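Local coordinates for peptide ABC transporter, peptide-binding protein (Thermus thermophilus, PDB 2D5W) that binds oligopeptides, here holding a pentapeptide, and probably delivers them to an ABC transporter for uptake into the cell, at residues 22-27 and 108-113; 257-262 and 283-288; 379-384 and 430-435. All blocks are in the same frame, centred on the assembly; numbering follows the deposited sequence.

Interaction 1: residues 22-27 and 108-113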
loop_
_atom_site.group_PDB
_atom_site.type_symbol
_atom_site.label_atom_id
_atom_site.label_comp_id
_atom_site.label_asym_id
_atom_site.label_seq_id
_atom_site.Cartn_x
_atom_site.Cartn_y
_atom_site.Cartn_z
ATOM N N ASP A 22 9.317 9.429 -7.530
ATOM C CA ASP A 22 8.040 9.708 -6.858
ATOM C C ASP A 22 8.211 9.288 -5.396
ATOM O O ASP A 22 7.457 8.459 -4.878
ATOM C CB ASP A 22 6.953 8.880 -7.563
ATOM C CG ASP A 22 5.567 9.076 -6.982
ATOM O OD1 ASP A 22 5.204 10.212 -6.617
ATOM O OD2 ASP A 22 4.822 8.074 -6.924
ATOM N N PHE A 23 9.188 9.896 -4.724
ATOM C CA PHE A 23 9.523 9.512 -3.359
ATOM C C PHE A 23 8.515 9.761 -2.249
ATOM O O PHE A 23 8.667 9.218 -1.156
ATOM C CB PHE A 23 10.927 10.037 -2.985
ATOM C CG PHE A 23 11.030 11.531 -2.840
ATOM C CD1 PHE A 23 10.633 12.157 -1.663
ATOM C CD2 PHE A 23 11.591 12.303 -3.852
ATOM C CE1 PHE A 23 10.797 13.531 -1.493
ATOM C CE2 PHE A 23 11.760 13.680 -3.689
ATOM C CZ PHE A 23 11.363 14.291 -2.505
ATOM N N LEU A 24 7.489 10.565 -2.513
ATOM C CA LEU A 24 6.443 10.777 -1.516
ATOM C C LEU A 24 5.247 9.900 -1.898
ATOM O O LEU A 24 4.221 9.898 -1.221
ATOM C CB LEU A 24 6.026 12.248 -1.446
ATOM C CG LEU A 24 7.071 13.201 -0.849
ATOM C CD1 LEU A 24 6.501 14.610 -0.807
ATOM C CD2 LEU A 24 7.472 12.742 0.548
ATOM N N ARG A 25 5.394 9.153 -2.991
ATOM C CA ARG A 25 4.367 8.229 -3.469
ATOM C C ARG A 25 3.036 8.895 -3.783
ATOM O O ARG A 25 1.975 8.277 -3.636
ATOM C CB ARG A 25 4.166 7.113 -2.437
ATOM C CG ARG A 25 5.465 6.399 -2.088
ATOM C CD ARG A 25 5.305 5.417 -0.942
ATOM N NE ARG A 25 6.566 4.740 -0.649
ATOM C CZ ARG A 25 6.728 3.833 0.309
ATOM N NH1 ARG A 25 5.706 3.487 1.081
ATOM N NH2 ARG A 25 7.913 3.267 0.493
ATOM N N VAL A 26 3.090 10.141 -4.244
ATOM C CA VAL A 26 1.868 10.869 -4.555
ATOM C C VAL A 26 1.270 10.487 -5.907
ATOM O O VAL A 26 0.062 10.614 -6.098
ATOM C CB VAL A 26 2.087 12.400 -4.503
ATOM C CG1 VAL A 26 2.686 12.789 -3.157
ATOM C CG2 VAL A 26 2.980 12.848 -5.642
ATOM N N ILE A 27 2.102 10.023 -6.841
ATOM C CA ILE A 27 1.604 9.607 -8.151
ATOM C C ILE A 27 1.179 8.143 -8.070
ATOM O O ILE A 27 0.118 7.766 -8.567
ATOM C CB ILE A 27 2.669 9.778 -9.250
ATOM C CG1 ILE A 27 3.037 11.260 -9.375
ATOM C CG2 ILE A 27 2.141 9.242 -10.579
ATOM C CD1 ILE A 27 4.036 11.571 -10.464
ATOM N N PHE A 108 12.178 16.683 3.636
ATOM C CA PHE A 108 11.209 17.413 4.440
ATOM C C PHE A 108 10.660 18.665 3.771
ATOM O O PHE A 108 9.476 18.975 3.911
ATOM C CB PHE A 108 11.796 17.758 5.814
ATOM C CG PHE A 108 11.553 16.699 6.846
ATOM C CD1 PHE A 108 12.352 15.562 6.900
ATOM C CD2 PHE A 108 10.475 16.806 7.722
ATOM C CE1 PHE A 108 12.080 14.540 7.808
ATOM C CE2 PHE A 108 10.194 15.790 8.632
ATOM C CZ PHE A 108 10.995 14.657 8.676
ATOM N N GLU A 109 11.500 19.381 3.035
ATOM C CA GLU A 109 11.033 20.586 2.367
ATOM C C GLU A 109 9.958 20.252 1.331
ATOM O O GLU A 109 8.956 20.957 1.211
ATOM C CB GLU A 109 12.202 21.302 1.698
ATOM C CG GLU A 109 11.843 22.652 1.115
ATOM C CD GLU A 109 13.066 23.424 0.672
ATOM O OE1 GLU A 109 13.821 23.899 1.547
ATOM O OE2 GLU A 109 13.278 23.544 -0.548
ATOM N N VAL A 110 10.159 19.169 0.587
ATOM C CA VAL A 110 9.188 18.768 -0.422
ATOM C C VAL A 110 7.889 18.293 0.239
ATOM O O VAL A 110 6.797 18.672 -0.182
ATOM C CB VAL A 110 9.771 17.662 -1.334
ATOM C CG1 VAL A 110 8.728 17.212 -2.354
ATOM C CG2 VAL A 110 11.011 18.193 -2.051
ATOM N N GLY A 111 8.004 17.483 1.286
ATOM C CA GLY A 111 6.814 16.997 1.962
ATOM C C GLY A 111 6.017 18.104 2.631
ATOM O O GLY A 111 4.794 18.011 2.748
ATOM N N LYS A 112 6.709 19.156 3.065
ATOM C CA LYS A 112 6.082 20.291 3.746
ATOM C C LYS A 112 5.512 21.347 2.806
ATOM O O LYS A 112 4.825 22.267 3.252
ATOM C CB LYS A 112 7.099 20.970 4.669
ATOM C CG LYS A 112 7.513 20.159 5.876
ATOM C CD LYS A 112 6.448 20.202 6.949
ATOM C CE LYS A 112 6.922 19.493 8.202
ATOM N NZ LYS A 112 5.930 19.607 9.305
ATOM N N ALA A 113 5.799 21.231 1.515
ATOM C CA ALA A 113 5.315 22.216 0.554
ATOM C C ALA A 113 3.796 22.326 0.596
ATOM O O ALA A 113 3.084 21.322 0.587
ATOM C CB ALA A 113 5.781 21.851 -0.847
#
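The phenyl ring of F23 meets V110 through its far corner: CZ lies 3.9 Å from V110 CB and equally 3.9 Å from each of its methyls CG1 and CG2. One ring atom thus rests on the whole branched end of the valine, and elsewhere the ring packs against A157 and M162. The second flat group, the carboxylate of D22, turns back into its own loop. Its OD1 takes the backbone N-H of I27 over 3.1 Å, from the syn side and 23° out of the carboxylate plane, while OD2 serves S28 N and a salt bridge with K33. Aspartate suits this place because a short acidic side chain can gather the amide groups that follow the bend. The bend itself is a type I beta turn from D22 to R25, closed by R25 N on D22 O at 2.9 Å, with F23 and L24 at its corners. L24 is the other apolar finger. A second torsion of -178° stretches CD1 away from the turn, to 3.8 Å from V110 CG1. The same L24 CD1 touches the helix backbone itself at G111 CA, 3.7 Å away, where there is no side chain. The beta-branched V110 serves both residues, its CG1 touching L24 CD1 and F23 CZ. F193, M116 and W166 also touch V110. In the sequence helix 101-112 falls between strands 78-86 and 127-131 of the four-stranded antiparallel sheet, consistent with the additional domain of OppA-like binding proteins. F23 and L24 pack on this helix, while R25, ending the same turn, packs on a basic side chain of the bound peptide.

Interaction 2: residues 257-262 and 283-288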
loop_
_atom_site.group_PDB
_atom_site.type_symbol
_atom_site.label_atom_id
_atom_site.label_comp_id
_atom_site.label_asym_id
_atom_site.label_seq_id
_atom_site.Cartn_x
_atom_site.Cartn_y
_atom_site.Cartn_z
ATOM N N SER A 257 -1.293 -16.541 -16.688
ATOM C CA SER A 257 -0.099 -16.581 -17.519
ATOM C C SER A 257 1.138 -16.514 -16.619
ATOM O O SER A 257 2.154 -17.148 -16.904
ATOM C CB SER A 257 -0.104 -15.422 -18.516
ATOM O OG SER A 257 -1.191 -15.557 -19.418
ATOM N N LEU A 258 1.060 -15.755 -15.528
ATOM C CA LEU A 258 2.191 -15.671 -14.611
ATOM C C LEU A 258 2.379 -17.036 -13.951
ATOM O O LEU A 258 3.503 -17.506 -13.792
ATOM C CB LEU A 258 1.961 -14.592 -13.549
ATOM C CG LEU A 258 3.055 -14.464 -12.480
ATOM C CD1 LEU A 258 4.413 -14.197 -13.115
ATOM C CD2 LEU A 258 2.684 -13.342 -11.529
ATOM N N LEU A 259 1.274 -17.675 -13.572
ATOM C CA LEU A 259 1.335 -18.997 -12.957
ATOM C C LEU A 259 2.057 -19.976 -13.888
ATOM O O LEU A 259 2.922 -20.745 -13.454
ATOM C CB LEU A 259 -0.078 -19.511 -12.661
ATOM C CG LEU A 259 -0.180 -20.944 -12.119
ATOM C CD1 LEU A 259 0.577 -21.056 -10.807
ATOM C CD2 LEU A 259 -1.639 -21.317 -11.926
ATOM N N VAL A 260 1.706 -19.945 -15.170
ATOM C CA VAL A 260 2.339 -20.830 -16.141
ATOM C C VAL A 260 3.844 -20.560 -16.199
ATOM O O VAL A 260 4.649 -21.491 -16.213
ATOM C CB VAL A 260 1.713 -20.646 -17.550
ATOM C CG1 VAL A 260 2.513 -21.417 -18.592
ATOM C CG2 VAL A 260 0.266 -21.132 -17.541
ATOM N N ALA A 261 4.227 -19.286 -16.220
ATOM C CA ALA A 261 5.645 -18.937 -16.267
ATOM C C ALA A 261 6.367 -19.429 -15.008
ATOM O O ALA A 261 7.482 -19.953 -15.078
ATOM C CB ALA A 261 5.808 -17.425 -16.419
ATOM N N VAL A 262 5.730 -19.273 -13.854
ATOM C CA VAL A 262 6.333 -19.714 -12.600
ATOM C C VAL A 262 6.520 -21.234 -12.594
ATOM O O VAL A 262 7.565 -21.738 -12.175
ATOM C CB VAL A 262 5.475 -19.271 -11.390
ATOM C CG1 VAL A 262 5.976 -19.934 -10.111
ATOM C CG2 VAL A 262 5.540 -17.752 -11.244
ATOM N N PRO A 283 -3.201 -27.631 -8.324
ATOM C CA PRO A 283 -2.432 -28.838 -8.639
ATOM C C PRO A 283 -1.355 -28.674 -9.708
ATOM O O PRO A 283 -0.297 -29.298 -9.620
ATOM C CB PRO A 283 -3.513 -29.843 -9.040
ATOM C CG PRO A 283 -4.599 -28.974 -9.590
ATOM C CD PRO A 283 -4.632 -27.829 -8.611
ATOM N N GLN A 284 -1.611 -27.843 -10.716
ATOM C CA GLN A 284 -0.626 -27.649 -11.774
ATOM C C GLN A 284 0.678 -27.062 -11.241
ATOM O O GLN A 284 1.735 -27.235 -11.850
ATOM C CB GLN A 284 -1.182 -26.768 -12.902
ATOM C CG GLN A 284 -1.729 -25.423 -12.472
ATOM C CD GLN A 284 -3.226 -25.455 -12.230
ATOM O OE1 GLN A 284 -3.732 -26.309 -11.502
ATOM N NE2 GLN A 284 -3.941 -24.515 -12.838
ATOM N N LEU A 285 0.604 -26.368 -10.107
ATOM C CA LEU A 285 1.796 -25.788 -9.493
ATOM C C LEU A 285 2.361 -26.744 -8.447
ATOM O O LEU A 285 3.545 -27.074 -8.469
ATOM C CB LEU A 285 1.470 -24.449 -8.822
ATOM C CG LEU A 285 2.619 -23.817 -8.026
ATOM C CD1 LEU A 285 3.725 -23.362 -8.966
ATOM C CD2 LEU A 285 2.092 -22.641 -7.222
ATOM N N VAL A 286 1.504 -27.186 -7.536
ATOM C CA VAL A 286 1.923 -28.089 -6.471
ATOM C C VAL A 286 2.594 -29.362 -6.986
ATOM O O VAL A 286 3.619 -29.791 -6.454
ATOM C CB VAL A 286 0.721 -28.460 -5.574
ATOM C CG1 VAL A 286 1.132 -29.499 -4.541
ATOM C CG2 VAL A 286 0.192 -27.207 -4.882
ATOM N N ARG A 287 2.036 -29.953 -8.034
ATOM C CA ARG A 287 2.597 -31.184 -8.578
ATOM C C ARG A 287 3.901 -30.988 -9.335
ATOM O O ARG A 287 4.582 -31.956 -9.663
ATOM C CB ARG A 287 1.567 -31.872 -9.470
ATOM C CG ARG A 287 0.353 -32.342 -8.696
ATOM C CD ARG A 287 -0.664 -32.998 -9.601
ATOM N NE ARG A 287 -1.715 -33.653 -8.832
ATOM C CZ ARG A 287 -2.593 -34.507 -9.347
ATOM N NH1 ARG A 287 -3.514 -35.058 -8.570
ATOM N NH2 ARG A 287 -2.550 -34.809 -10.639
ATOM N N ARG A 288 4.260 -29.737 -9.603
ATOM C CA ARG A 288 5.499 -29.447 -10.316
ATOM C C ARG A 288 6.576 -28.893 -9.382
ATOM O O ARG A 288 7.695 -28.614 -9.812
ATOM C CB ARG A 288 5.223 -28.460 -11.458
ATOM C CG ARG A 288 4.528 -29.093 -12.654
ATOM C CD ARG A 288 5.515 -29.871 -13.515
ATOM N NE ARG A 288 6.270 -28.991 -14.406
ATOM C CZ ARG A 288 7.595 -28.995 -14.530
ATOM N NH1 ARG A 288 8.185 -28.158 -15.373
ATOM N NH2 ARG A 288 8.331 -29.827 -13.807
#
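L259 and L285 mark the closest backbone approach, their CA atoms 7.6 Å apart, so helix 255-264 and the short helix 283-286 are separated by little more than one layer of side chains. L259 fills that layer with both branches. Its CD1 rests on L285 CB at 4.0 Å, while CD2 reaches the side chain of Q284, 4.1 Å from CG and 4.0 Å from NE2, a van der Waals contact in which the two side chains cross at about a right angle. The bend of Q284 at its second torsion, -94°, folds the amide back beside the leucine; glutamine suits the exposed margin, where CG and the flank of the amide can both lie on the leucine methyl. One helical turn beyond L259, V262 CG1 stands 4.3 Å from L285 CD1, a looser touch. Leucine and valine suit these inner positions, for L285 is also covered by I263, and V555 of strand 544-557 lies against both L285 and V262. Helix 255-264 links strand 246-251 to strand 269-270, which run parallel with strand 7-12 between them, so the short helix 283-286 packs on the helix of a beta-alpha-beta crossover in the alpha/beta fold characteristic of periplasmic-type solute-binding proteins.

Interaction 3: residues 379-384 and 430-435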
loop_
_atom_site.group_PDB
_atom_site.type_symbol
_atom_site.label_atom_id
_atom_site.label_comp_id
_atom_site.label_asym_id
_atom_site.label_seq_id
_atom_site.Cartn_x
_atom_site.Cartn_y
_atom_site.Cartn_z
ATOM N N ALA A 379 -35.412 -5.977 0.551
ATOM C CA ALA A 379 -36.212 -5.148 1.446
ATOM C C ALA A 379 -35.598 -3.761 1.631
ATOM O O ALA A 379 -36.303 -2.754 1.606
ATOM C CB ALA A 379 -36.363 -5.836 2.797
ATOM N N LEU A 380 -34.282 -3.712 1.819
ATOM C CA LEU A 380 -33.587 -2.441 2.001
ATOM C C LEU A 380 -33.721 -1.554 0.770
ATOM O O LEU A 380 -33.996 -0.361 0.881
ATOM C CB LEU A 380 -32.105 -2.688 2.295
ATOM C CG LEU A 380 -31.787 -3.157 3.716
ATOM C CD1 LEU A 380 -30.396 -3.769 3.766
ATOM C CD2 LEU A 380 -31.903 -1.982 4.675
ATOM N N LEU A 381 -33.532 -2.143 -0.405
ATOM C CA LEU A 381 -33.630 -1.383 -1.642
ATOM C C LEU A 381 -35.058 -0.919 -1.916
ATOM O O LEU A 381 -35.272 0.180 -2.422
ATOM C CB LEU A 381 -33.097 -2.220 -2.807
ATOM C CG LEU A 381 -31.595 -2.521 -2.700
ATOM C CD1 LEU A 381 -31.217 -3.602 -3.690
ATOM C CD2 LEU A 381 -30.793 -1.249 -2.945
ATOM N N ALA A 382 -36.035 -1.750 -1.570
ATOM C CA ALA A 382 -37.435 -1.393 -1.778
ATOM C C ALA A 382 -37.799 -0.187 -0.919
ATOM O O ALA A 382 -38.555 0.687 -1.343
ATOM C CB ALA A 382 -38.333 -2.569 -1.433
ATOM N N GLU A 383 -37.250 -0.142 0.290
ATOM C CA GLU A 383 -37.517 0.954 1.212
ATOM C C GLU A 383 -37.055 2.289 0.636
ATOM O O GLU A 383 -37.548 3.346 1.031
ATOM C CB GLU A 383 -36.816 0.694 2.549
ATOM C CG GLU A 383 -37.109 1.726 3.626
ATOM C CD GLU A 383 -36.427 1.400 4.943
ATOM O OE1 GLU A 383 -36.591 2.176 5.907
ATOM O OE2 GLU A 383 -35.727 0.367 5.013
ATOM N N MET A 384 -36.113 2.242 -0.299
ATOM C CA MET A 384 -35.601 3.463 -0.905
ATOM C C MET A 384 -36.210 3.797 -2.264
ATOM O O MET A 384 -35.655 4.589 -3.027
ATOM C CB MET A 384 -34.075 3.401 -0.992
ATOM C CG MET A 384 -33.415 3.431 0.383
ATOM S SD MET A 384 -31.617 3.397 0.350
ATOM C CE MET A 384 -31.333 1.680 -0.107
ATOM N N LYS A 430 -27.738 -9.594 -9.824
ATOM C CA LYS A 430 -28.753 -9.528 -10.867
ATOM C C LYS A 430 -30.100 -10.057 -10.373
ATOM O O LYS A 430 -31.148 -9.544 -10.760
ATOM C CB LYS A 430 -28.300 -10.319 -12.097
ATOM C CG LYS A 430 -29.286 -10.267 -13.255
ATOM C CD LYS A 430 -28.776 -11.025 -14.472
ATOM C CE LYS A 430 -27.529 -10.382 -15.056
ATOM N NZ LYS A 430 -27.068 -11.094 -16.281
ATOM N N LYS A 431 -30.075 -11.071 -9.512
ATOM C CA LYS A 431 -31.309 -11.648 -8.985
ATOM C C LYS A 431 -32.159 -10.618 -8.252
ATOM O O LYS A 431 -33.388 -10.716 -8.253
ATOM C CB LYS A 431 -30.999 -12.819 -8.047
ATOM C CG LYS A 431 -30.334 -13.997 -8.742
ATOM C CD LYS A 431 -30.119 -15.160 -7.787
ATOM C CE LYS A 431 -29.422 -16.316 -8.486
ATOM N NZ LYS A 431 -29.246 -17.486 -7.581
ATOM N N ILE A 432 -31.518 -9.638 -7.619
ATOM C CA ILE A 432 -32.264 -8.607 -6.905
ATOM C C ILE A 432 -32.378 -7.303 -7.691
ATOM O O ILE A 432 -32.821 -6.286 -7.159
ATOM C CB ILE A 432 -31.662 -8.311 -5.512
ATOM C CG1 ILE A 432 -30.207 -7.858 -5.645
ATOM C CG2 ILE A 432 -31.786 -9.543 -4.633
ATOM C CD1 ILE A 432 -29.593 -7.386 -4.344
ATOM N N GLY A 433 -31.960 -7.326 -8.951
ATOM C CA GLY A 433 -32.092 -6.141 -9.777
ATOM C C GLY A 433 -30.934 -5.171 -9.864
ATOM O O GLY A 433 -31.122 -4.033 -10.292
ATOM N N ILE A 434 -29.745 -5.589 -9.447
ATOM C CA ILE A 434 -28.588 -4.713 -9.559
ATOM C C ILE A 434 -27.725 -5.231 -10.701
ATOM O O ILE A 434 -27.281 -6.378 -10.685
ATOM C CB ILE A 434 -27.763 -4.665 -8.249
ATOM C CG1 ILE A 434 -28.557 -3.926 -7.164
ATOM C CG2 ILE A 434 -26.423 -3.965 -8.500
ATOM C CD1 ILE A 434 -27.844 -3.827 -5.824
ATOM N N ALA A 435 -27.522 -4.384 -11.705
ATOM C CA ALA A 435 -26.702 -4.735 -12.856
ATOM C C ALA A 435 -25.302 -4.205 -12.603
ATOM O O ALA A 435 -25.130 -3.145 -11.998
ATOM C CB ALA A 435 -27.279 -4.121 -14.129
#
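L381 packs against I432 and I434 around a Schellman motif, the turn that ends helix 416-431 within a beta-alpha-beta unit joining the parallel strands 401-410 and 435-438. G433 N returns to K430 O at 3.0 Å and I434 N to L429 O, while the positive phi of G433, 93°, turns the chain out of the helix; a beta carbon at these backbone angles would crowd the carbonyl oxygen of I432, which explains the glycine. G433 also pairs through its backbone with L394, and A435 with F405 and I407, so the chain passes directly from helix cap to sheet. The contact between the segments is purely apolar. L381, on helix 374-383, points at the turn, and the side chains of I432 and I434 each cross that of L381 at about a right angle. Leucine and isoleucine are long enough to bridge backbones that stay well apart, the CA atoms of L381 and I432 being 9.0 Å from each other. I434 is drawn out straight, its second torsion 180°, which carries its terminal methyl across to the leucine. F405 of strand 401-410 touches both L381 and I434, and A330 and W386 cover L381 further. Three methyls close the contact as a nearly even triangle: L381 CD1 lies 4.0 Å from I434 CD1 and 4.2 Å from I432 CD1, and the two isoleucine CD1 atoms are themselves 4.2 Å apart.

Overall arrangement
The three contacts follow one another along the chain and sit far apart, their centres 40 to 44 Å from each other and their nearest atoms about 21 to 28 Å apart. Interactions 1 and 2 lie on opposite sides of the chain's centre. Interaction 1 joins the loop after strand 7-12 to a helix beside the four-stranded antiparallel sheet; interaction 2 involves the helix connecting two strands of the five-stranded mixed sheet, to which strand 7-12 also belongs; interaction 3 packs beside the seven-stranded sheet. That last sheet also holds strand 544-557, whose V555 reaches interaction 2. Each contact thus belongs to a different part of the fold, and the loop of interaction 1 reaches the bound peptide through R25.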